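Local coordinates for Lmo2184 protein (Listeria monocytogenes serovar 1/2a, PDB 5JOQ), which probably binds heme as the substrate-binding lipoprotein of an ABC transporter involved in iron uptake, at residues Ala39-Val42 / Ala43-Glu46; Ser96-Thr99 / Leu100-Asp103; Phe120-Ile123 / Ala124-Gln127; Ala143-Leu146 / Asn147-Thr151; Ile188-Leu191 / Val192-Ala195. One frame throughout, in Å; residues are numbered along the deposited sequence. Where two conformers were deposited one is given.

Interaction 1 (Ala39-Val42 / Ala43-Glu46)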
# COMPACT_ATOMS: atom_id res chain seq x y z
N ALA A 39 -25.65 -0.61 -0.58
CA ALA A 39 -24.65 -1.54 -0.05
C ALA A 39 -23.31 -0.83 0.02
O ALA A 39 -22.84 -0.31 -1.01
CB ALA A 39 -24.53 -2.78 -0.93
N THR A 40 -22.67 -0.80 1.20
CA THR A 40 -21.42 -0.05 1.33
C THR A 40 -20.16 -0.91 1.28
O THR A 40 -19.06 -0.37 1.45
CB THR A 40 -21.38 0.77 2.62
OG1 THR A 40 -21.35 -0.13 3.73
CG2 THR A 40 -22.61 1.67 2.74
N THR A 41 -20.26 -2.22 1.04
CA THR A 41 -19.06 -3.02 0.87
C THR A 41 -19.22 -3.99 -0.29
O THR A 41 -20.34 -4.35 -0.68
CB THR A 41 -18.69 -3.83 2.13
OG1 THR A 41 -19.52 -5.00 2.18
CG2 THR A 41 -18.92 -2.99 3.40
N VAL A 42 -18.07 -4.45 -0.81
CA VAL A 42 -18.07 -5.42 -1.90
C VAL A 42 -18.78 -6.70 -1.47
O VAL A 42 -19.64 -7.24 -2.20
CB VAL A 42 -16.64 -5.71 -2.37
CG1 VAL A 42 -16.65 -6.88 -3.36
CG2 VAL A 42 -16.00 -4.47 -3.01
N ALA A 43 -18.43 -7.23 -0.29
CA ALA A 43 -19.05 -8.47 0.20
C ALA A 43 -20.57 -8.36 0.25
O ALA A 43 -21.28 -9.31 -0.12
CB ALA A 43 -18.50 -8.83 1.57
N ILE A 44 -21.11 -7.25 0.76
CA ILE A 44 -22.57 -7.13 0.85
C ILE A 44 -23.17 -7.04 -0.54
O ILE A 44 -24.23 -7.62 -0.81
CB ILE A 44 -22.97 -5.91 1.72
CG1 ILE A 44 -22.61 -6.17 3.19
CG2 ILE A 44 -24.48 -5.58 1.57
CD1 ILE A 44 -22.53 -4.87 4.01
N THR A 45 -22.49 -6.32 -1.46
CA THR A 45 -23.00 -6.18 -2.82
C THR A 45 -23.14 -7.54 -3.49
O THR A 45 -24.11 -7.79 -4.22
CB THR A 45 -22.07 -5.28 -3.65
OG1 THR A 45 -21.97 -3.97 -3.05
CG2 THR A 45 -22.64 -5.10 -5.04
N GLU A 46 -22.17 -8.43 -3.27
CA GLU A 46 -22.24 -9.79 -3.81
C GLU A 46 -23.41 -10.57 -3.22
O GLU A 46 -24.08 -11.35 -3.92
CB GLU A 46 -20.92 -10.51 -3.54
CG GLU A 46 -19.73 -9.85 -4.29
CD GLU A 46 -18.37 -10.43 -3.87
OE1 GLU A 46 -18.25 -11.03 -2.77
OE2 GLU A 46 -17.42 -10.28 -4.67
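Thr41 turns its side chain onto the first turn of helix 42-50. Its OG1 accepts the N-H of Ile44 at 3.1 Å, and the bond is nearly straight at 166°. OG1 sits between the backbone N and the carbonyl carbon of Thr41 (chi1 80°), which brings it in front of the N-H of the third helical residue. The carbonyl O of Thr41 is gripped twice by Thr45. Thr45 N donates to Thr41 O at 3.0 Å, and Thr45 OG1 donates to the same oxygen at 2.9 Å, from above the carbonyl plane. This is the tight side. Ala39 CB closes it, 3.5 Å from Thr45 OG1 and 3.8 Å from Ile44 CG2. Ile44 CG1 and CD1 also lie against Thr41 OG1. Leu95 of strand 93-97 packs on Ile44, and Pro59 and Tyr69 cover Thr45.

The other side is looser. Val42 and Glu46 are only partly buried, and the Val42 CG1 methyl merely touches Glu46 OE2 at 3.7 Å. The carboxylate chain leans back along the helix over Val42 O, which accepts the N-H of Glu46. The Thr41 OG1 to Ile44 N bond is a threonine N-cap, placed where parallel strand 37-39 passes into helix 42-50, a beta-alpha junction.

Interaction 2 (Ser96-Thr99 / Leu100-Asp103)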
# COMPACT_ATOMS: atom_id res chain seq x y z
N SER A 96 -24.03 -1.95 6.25
CA SER A 96 -22.59 -1.91 6.56
C SER A 96 -22.32 -3.14 7.42
O SER A 96 -23.16 -4.07 7.48
CB SER A 96 -22.22 -0.59 7.24
OG SER A 96 -20.83 -0.52 7.57
N THR A 97 -21.18 -3.16 8.12
CA THR A 97 -20.83 -4.33 8.94
C THR A 97 -20.64 -3.93 10.40
O THR A 97 -20.31 -2.77 10.74
CB THR A 97 -19.54 -5.01 8.45
OG1 THR A 97 -18.42 -4.10 8.60
CG2 THR A 97 -19.65 -5.49 6.97
N LYS A 98 -20.79 -4.93 11.27
CA LYS A 98 -20.56 -4.76 12.70
C LYS A 98 -19.18 -4.21 12.98
O LYS A 98 -19.00 -3.37 13.88
CB LYS A 98 -20.71 -6.11 13.41
CG LYS A 98 -21.34 -6.06 14.79
CD LYS A 98 -22.87 -5.87 14.67
CE LYS A 98 -23.46 -5.26 15.94
NZ LYS A 98 -24.70 -4.46 15.67
N THR A 99 -18.17 -4.71 12.25
CA THR A 99 -16.80 -4.29 12.54
C THR A 99 -16.59 -2.80 12.27
O THR A 99 -15.73 -2.16 12.90
CB THR A 99 -15.81 -5.17 11.75
OG1 THR A 99 -15.89 -6.53 12.25
CG2 THR A 99 -14.35 -4.62 11.86
N LEU A 100 -17.39 -2.21 11.37
CA LEU A 100 -17.36 -0.78 11.11
C LEU A 100 -18.38 0.03 11.92
O LEU A 100 -18.43 1.25 11.76
CB LEU A 100 -17.59 -0.52 9.61
CG LEU A 100 -16.29 -0.44 8.80
CD1 LEU A 100 -15.47 0.85 9.18
CD2 LEU A 100 -15.45 -1.70 9.02
N GLU A 101 -19.18 -0.60 12.78
CA GLU A 101 -20.28 0.12 13.43
C GLU A 101 -19.77 1.27 14.29
O GLU A 101 -20.31 2.38 14.25
CB GLU A 101 -21.11 -0.86 14.26
CG GLU A 101 -22.25 -0.17 14.96
CD GLU A 101 -23.19 -1.16 15.66
OE1 GLU A 101 -22.84 -2.35 15.78
OE2 GLU A 101 -24.26 -0.73 16.09
N ALA A 102 -18.73 1.03 15.07
CA ALA A 102 -18.23 2.06 15.95
C ALA A 102 -17.77 3.27 15.17
O ALA A 102 -17.98 4.38 15.58
CB ALA A 102 -17.12 1.52 16.83
N ASP A 103 -17.13 3.04 14.04
CA ASP A 103 -16.70 4.12 13.19
C ASP A 103 -17.80 4.90 12.48
O ASP A 103 -17.74 6.10 12.40
CB ASP A 103 -15.76 3.60 12.12
CG ASP A 103 -14.41 3.22 12.67
OD1 ASP A 103 -14.15 3.52 13.84
OD2 ASP A 103 -13.63 2.62 11.92
O HOH W 1 -17.60 -1.55 15.66
O HOH W 2 -15.67 0.54 13.82
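Lys98 and Glu101 run alongside each other at the start of helix 101-110. The lysine chain can be followed outward. CB points away from the following turn, and a bend at chi2 (77°) brings the rest of the chain back. CG is 4.1 Å from Glu101 OE1, and CD is 3.7 Å from the same oxygen. CE comes to 3.0 Å of Glu101 OE1. NZ ends the chain 2.8 Å from Glu101 OE1, in a salt bridge whose hydrogen bond is weak in geometry. Both side chains point the same way. Glu101 OE2 has a second cation, Lys105, so the carboxylate is shared between two lysines.

Beneath the charges, Glu101 N donates to Lys98 O at an N-H to O angle of 164°, from well above the carbonyl plane. Water 1 also donates to Lys98 O and accepts from Ala102 N. Water 2 does the same between Thr99 O and Asp103 N. Each water thus stands between a carbonyl O and the N-H four residues on, in place of a direct backbone bond. Leu100 packs its CD2 against Thr97 OG1 at 3.8 Å, while its CB lies near Ser96 OG.

Lys237 of a neighbouring subunit forms a salt bridge with Asp103. Ser96 and Thr97 end strand 93-97, the central strand of the parallel sheet. The turn starts the crossover through helix 101-110 to strand 115-118, whose Phe117 touches Ser96 and Glu101.

Interaction 3 (Phe120-Ile123 / Ala124-Gln127)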
# COMPACT_ATOMS: atom_id res chain seq x y z
N PHE A 120 -20.29 -9.94 10.27
CA PHE A 120 -19.51 -10.83 9.40
C PHE A 120 -18.24 -11.36 10.10
O PHE A 120 -17.21 -11.63 9.44
CB PHE A 120 -19.17 -10.10 8.10
CG PHE A 120 -20.37 -9.97 7.13
CD1 PHE A 120 -21.65 -10.37 7.51
CD2 PHE A 120 -20.20 -9.44 5.86
CE1 PHE A 120 -22.75 -10.29 6.60
CE2 PHE A 120 -21.27 -9.32 4.96
CZ PHE A 120 -22.53 -9.73 5.31
N THR A 121 -18.28 -11.50 11.43
CA THR A 121 -17.09 -11.97 12.14
C THR A 121 -16.94 -13.50 12.13
O THR A 121 -15.91 -13.99 12.59
CB THR A 121 -17.08 -11.47 13.59
OG1 THR A 121 -18.29 -11.90 14.27
CG2 THR A 121 -17.01 -9.91 13.61
N SER A 122 -17.94 -14.25 11.66
CA SER A 122 -17.81 -15.68 11.42
C SER A 122 -18.66 -16.05 10.20
O SER A 122 -19.53 -15.29 9.77
CB SER A 122 -18.26 -16.51 12.65
OG SER A 122 -19.65 -16.32 12.91
N ILE A 123 -18.42 -17.24 9.65
CA ILE A 123 -19.30 -17.69 8.57
C ILE A 123 -20.73 -17.86 9.09
O ILE A 123 -21.69 -17.47 8.43
CB ILE A 123 -18.76 -18.99 7.93
CG1 ILE A 123 -17.38 -18.71 7.26
CG2 ILE A 123 -19.78 -19.57 6.90
CD1 ILE A 123 -16.76 -19.98 6.62
N ALA A 124 -20.88 -18.48 10.27
CA ALA A 124 -22.22 -18.71 10.82
C ALA A 124 -22.96 -17.39 11.03
O ALA A 124 -24.17 -17.31 10.76
CB ALA A 124 -22.12 -19.48 12.13
N SER A 125 -22.27 -16.37 11.54
CA SER A 125 -22.95 -15.08 11.72
C SER A 125 -23.33 -14.50 10.37
O SER A 125 -24.44 -13.98 10.23
CB SER A 125 -22.06 -14.10 12.50
OG SER A 125 -22.06 -14.47 13.90
N MET A 126 -22.44 -14.60 9.37
CA MET A 126 -22.81 -14.14 8.02
C MET A 126 -24.06 -14.87 7.51
O MET A 126 -24.94 -14.26 6.90
CB MET A 126 -21.64 -14.34 7.04
CG MET A 126 -21.97 -13.85 5.63
SD MET A 126 -20.63 -14.12 4.43
CE MET A 126 -20.60 -15.94 4.35
N GLN A 127 -24.12 -16.19 7.72
CA GLN A 127 -25.29 -16.94 7.26
C GLN A 127 -26.57 -16.50 7.96
O GLN A 127 -27.63 -16.44 7.33
CB GLN A 127 -25.06 -18.44 7.43
CG GLN A 127 -23.95 -18.96 6.48
CD GLN A 127 -23.93 -20.47 6.50
OE1 GLN A 127 -23.35 -21.08 7.39
NE2 GLN A 127 -24.61 -21.08 5.52
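Met126 lays its side chain over one face of the Phe120 ring, six residues back across the loop. Its CG is 4.1 Å from the ring centroid and 22° off the normal, a CH-pi contact. SD stands farther out, 4.7 Å from the Phe120 centroid, but almost exactly over the centre, only 2° off the normal. This is a Met-aromatic contact made from above the face. The Met126 chain is extended through CG to SD (chi2 -178°), and this carries the sulfur outward above the ring. It then bends at chi3. The ring is also packed by Ile44 and Ile47 of helix 42-50.

Between these residues the chain enters helix 123-136, and Ser122 is its N-cap. Ser122 OG accepts the N-H of Ser125 at 3.0 Å. Ser125 OG lies 3.2 Å from Ser122 OG, at most a weak bond. The N-H of Met126 goes to Ser122 O, the first backbone bond after the cap.

Ile123 follows the cap and faces helix 187-194, touching Leu191 and Leu194. Its N-H is bound from outside by Asp190. Ile123 and Gln127 lie side by side on the first turn. Ile123 O accepts the N-H of Gln127 at 2.8 Å, and Gln127 CG rests 3.3 Å from that same Ile123 O. The amide end of Gln127 turns to helix 140-161, where its NE2 is bonded to Thr151 OG1.

Interaction 4 (Ala143-Leu146 / Asn147-Thr151)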
# COMPACT_ATOMS: atom_id res chain seq x y z
N ALA A 143 -32.30 -16.56 -0.15
CA ALA A 143 -31.37 -16.64 0.99
C ALA A 143 -31.17 -18.08 1.44
O ALA A 143 -30.03 -18.49 1.77
CB ALA A 143 -31.90 -15.82 2.18
N THR A 144 -32.26 -18.84 1.47
CA THR A 144 -32.24 -20.25 1.85
C THR A 144 -31.35 -21.05 0.90
O THR A 144 -30.55 -21.88 1.33
CB THR A 144 -33.68 -20.78 1.85
OG1 THR A 144 -34.45 -20.01 2.78
CG2 THR A 144 -33.76 -22.24 2.27
N LYS A 145 -31.52 -20.85 -0.41
CA LYS A 145 -30.67 -21.48 -1.40
C LYS A 145 -29.19 -21.10 -1.21
O LYS A 145 -28.29 -21.95 -1.26
CB LYS A 145 -31.16 -21.05 -2.79
CG LYS A 145 -30.24 -21.46 -3.94
CD LYS A 145 -30.07 -22.98 -3.99
CE LYS A 145 -29.41 -23.44 -5.31
NZ LYS A 145 -28.20 -22.63 -5.65
N LEU A 146 -28.92 -19.82 -1.01
CA LEU A 146 -27.52 -19.41 -0.84
C LEU A 146 -26.92 -20.06 0.39
O LEU A 146 -25.79 -20.59 0.34
CB LEU A 146 -27.43 -17.88 -0.73
CG LEU A 146 -26.06 -17.24 -0.46
CD1 LEU A 146 -25.07 -17.64 -1.54
CD2 LEU A 146 -26.23 -15.68 -0.40
N ASN A 147 -27.66 -20.07 1.50
CA ASN A 147 -27.14 -20.68 2.72
C ASN A 147 -26.97 -22.19 2.57
O ASN A 147 -26.04 -22.76 3.14
CB ASN A 147 -28.06 -20.34 3.90
CG ASN A 147 -27.63 -19.04 4.58
OD1 ASN A 147 -26.46 -18.67 4.49
ND2 ASN A 147 -28.55 -18.36 5.28
N LYS A 148 -27.87 -22.84 1.84
CA LYS A 148 -27.73 -24.28 1.58
C LYS A 148 -26.40 -24.57 0.89
O LYS A 148 -25.68 -25.51 1.24
CB LYS A 148 -28.87 -24.75 0.70
CG LYS A 148 -28.91 -26.23 0.48
CD LYS A 148 -30.08 -26.59 -0.44
CE LYS A 148 -30.00 -28.06 -0.89
NZ LYS A 148 -31.11 -28.36 -1.84
N ASP A 149 -26.07 -23.77 -0.13
CA ASP A 149 -24.83 -23.94 -0.88
C ASP A 149 -23.62 -23.74 0.01
O ASP A 149 -22.68 -24.54 -0.02
CB ASP A 149 -24.79 -22.96 -2.06
CG ASP A 149 -25.76 -23.34 -3.18
OD1 ASP A 149 -26.26 -24.49 -3.20
OD2 ASP A 149 -26.03 -22.47 -4.06
N LEU A 150 -23.60 -22.64 0.76
CA LEU A 150 -22.51 -22.38 1.70
C LEU A 150 -22.34 -23.53 2.68
O LEU A 150 -21.23 -24.01 2.91
CB LEU A 150 -22.78 -21.08 2.47
CG LEU A 150 -22.69 -19.78 1.64
CD1 LEU A 150 -23.23 -18.56 2.46
CD2 LEU A 150 -21.27 -19.54 1.17
N THR A 151 -23.44 -23.94 3.32
CA THR A 151 -23.36 -25.00 4.32
C THR A 151 -22.85 -26.29 3.71
O THR A 151 -22.10 -27.04 4.36
CB THR A 151 -24.73 -25.20 4.95
OG1 THR A 151 -25.03 -24.05 5.75
CG2 THR A 151 -24.78 -26.51 5.77
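Asn147 begins the segment by donating its N-H to Ala143 O at 2.9 Å. Asn147 CB lies 3.4 Å from the same Ala143 O. The amide end is used outside this turn, with ND2 bonded to Gln127 O on helix 123-136. Lys148 donates its N-H to Thr144 O, and its extended chain runs off the helix.

Asp149 carries the charged contact. Lys145 NZ donates to Asp149 OD2 at 2.7 Å, meeting it on the syn side and 16° out of the carboxylate plane. The lysine chain bends at chi2 (60°) and again at its last torsion, and this folds the ammonium back across Asp149. Asp149 OD1 stays 3.6 Å from Lys145 NZ, so one oxygen takes the bond. The pair is an i to i+4 salt bridge on the outer side of the helix.

Leu150 comes next. Its N-H reaches Leu146 O almost in line, at 175°, and its CG lies 3.5 Å from Leu146 O. The two leucine side chains barely touch, with Leu146 CG 4.3 Å from Leu150 CD1. Both lean on Leu274. Thr151 closes the segment with its N-H on Asn147 O. Helix 140-161 lies against helix 123-136, with Ile130 packing on Ala143, Asn147 and Leu150.

Interaction 5 (Ile188-Leu191 / Val192-Ala195)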
# COMPACT_ATOMS: atom_id res chain seq x y z
N ILE A 188 -10.92 -14.72 10.25
CA ILE A 188 -9.82 -15.62 9.89
C ILE A 188 -9.63 -16.67 10.97
O ILE A 188 -9.30 -17.82 10.66
CB ILE A 188 -8.51 -14.85 9.65
CG1 ILE A 188 -8.65 -13.80 8.54
CG2 ILE A 188 -7.34 -15.85 9.34
CD1 ILE A 188 -8.93 -14.38 7.21
N GLY A 189 -9.85 -16.33 12.24
CA GLY A 189 -9.86 -17.36 13.28
C GLY A 189 -10.95 -18.40 13.07
O GLY A 189 -10.75 -19.60 13.35
N ASP A 190 -12.13 -17.97 12.60
CA ASP A 190 -13.20 -18.91 12.30
C ASP A 190 -12.79 -19.87 11.18
O ASP A 190 -13.10 -21.07 11.23
CB ASP A 190 -14.47 -18.14 11.93
CG ASP A 190 -15.70 -19.01 11.97
OD1 ASP A 190 -15.85 -19.76 12.97
OD2 ASP A 190 -16.51 -18.98 11.03
N LEU A 191 -12.10 -19.37 10.14
CA LEU A 191 -11.66 -20.27 9.06
C LEU A 191 -10.70 -21.32 9.58
O LEU A 191 -10.80 -22.50 9.23
CB LEU A 191 -10.99 -19.46 7.93
CG LEU A 191 -11.88 -18.48 7.18
CD1 LEU A 191 -10.97 -17.72 6.21
CD2 LEU A 191 -12.90 -19.28 6.35
N VAL A 192 -9.72 -20.90 10.40
CA VAL A 192 -8.78 -21.86 10.98
C VAL A 192 -9.53 -22.92 11.79
O VAL A 192 -9.27 -24.12 11.66
CB VAL A 192 -7.75 -21.13 11.85
CG1 VAL A 192 -6.94 -22.14 12.68
CG2 VAL A 192 -6.77 -20.30 10.95
N LYS A 193 -10.48 -22.48 12.62
CA LYS A 193 -11.26 -23.41 13.44
C LYS A 193 -12.01 -24.41 12.57
O LYS A 193 -12.01 -25.62 12.85
CB LYS A 193 -12.25 -22.63 14.31
CG LYS A 193 -13.11 -23.53 15.25
CD LYS A 193 -14.11 -22.73 16.11
CE LYS A 193 -15.45 -22.51 15.38
NZ LYS A 193 -16.53 -21.84 16.21
N LEU A 194 -12.70 -23.92 11.55
CA LEU A 194 -13.53 -24.79 10.73
C LEU A 194 -12.68 -25.79 9.97
O LEU A 194 -13.11 -26.93 9.73
CB LEU A 194 -14.35 -23.95 9.76
CG LEU A 194 -15.48 -23.09 10.40
CD1 LEU A 194 -16.07 -22.15 9.35
CD2 LEU A 194 -16.59 -23.92 11.01
N ALA A 195 -11.47 -25.39 9.56
CA ALA A 195 -10.55 -26.30 8.87
C ALA A 195 -9.78 -27.21 9.83
O ALA A 195 -8.89 -27.96 9.40
CB ALA A 195 -9.57 -25.49 8.01
O HOH W 3 -15.13 -19.20 15.51
O HOH W 4 -17.93 -20.80 14.09
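Ile188 O accepts the N-H of Val192. Val192 CG2 lies 3.6 Å from Ile188 O. These residues make up almost all of the short alpha-helix 187-194, with Ala195 just beyond it, and the backbone bonds run regularly from i to i+4. The Ile188 side chain turns off to Ile171 of strand 168-173 and to Phe268. Val192 leans on the same strand, at Val169 and Ile171.

Gly189 contributes backbone alone. Its O takes the N-H of Lys193, and Lys193 CB rests 3.5 Å from Gly189 O.

Asp190 carries the polar contact. Its CG is anti to the backbone N (chi1 -164°), which swings the carboxylate along the helix toward the next turn. There the two oxygens have different surroundings. Asp190 OD2, held by Ile123 N, also lies 3.6 Å from Leu194 CD1. OD1 faces Lys193, but the salt bridge is long, with Asp190 OD1 3.9 Å from Lys193 NZ. Two waters lie between OD1 and NZ. Water 4 donates to OD1 and accepts from NZ, and water 3 is within bonding distance of both. Lys193 has two conformers, so the link to it is doubtful.

Leu191 comes last and sits against Phe268. Its O accepts the N-H of Ala195, where the chain leaves the helix. Ala195 packs on Met283 and Leu287 of helix 276-288, and its CB lies 3.5 Å from Leu191 O.

In the fold
The five contacts follow one another along the chain within the periplasmic binding protein fold. Interactions 1, 2 and 3 sit just after strands 37-39, 93-97 and 115-118 of one parallel sheet. Their centres lie 13 to 15 Å apart, and each touches the other two. Interaction 3 is also the link onward. It touches interaction 4, 13 Å away between centres, where helices 123-136 and 140-161 pack together, and interaction 5, 12 Å away, through Ile123 and Asp190. Interactions 1 and 5 are on opposite sides of the chain's centre, about 22 Å apart between centres. Helix 123-136 thus ties the parallel sheet to the half built on the six-stranded mixed sheet, where helix 187-194 packs on strand 168-173.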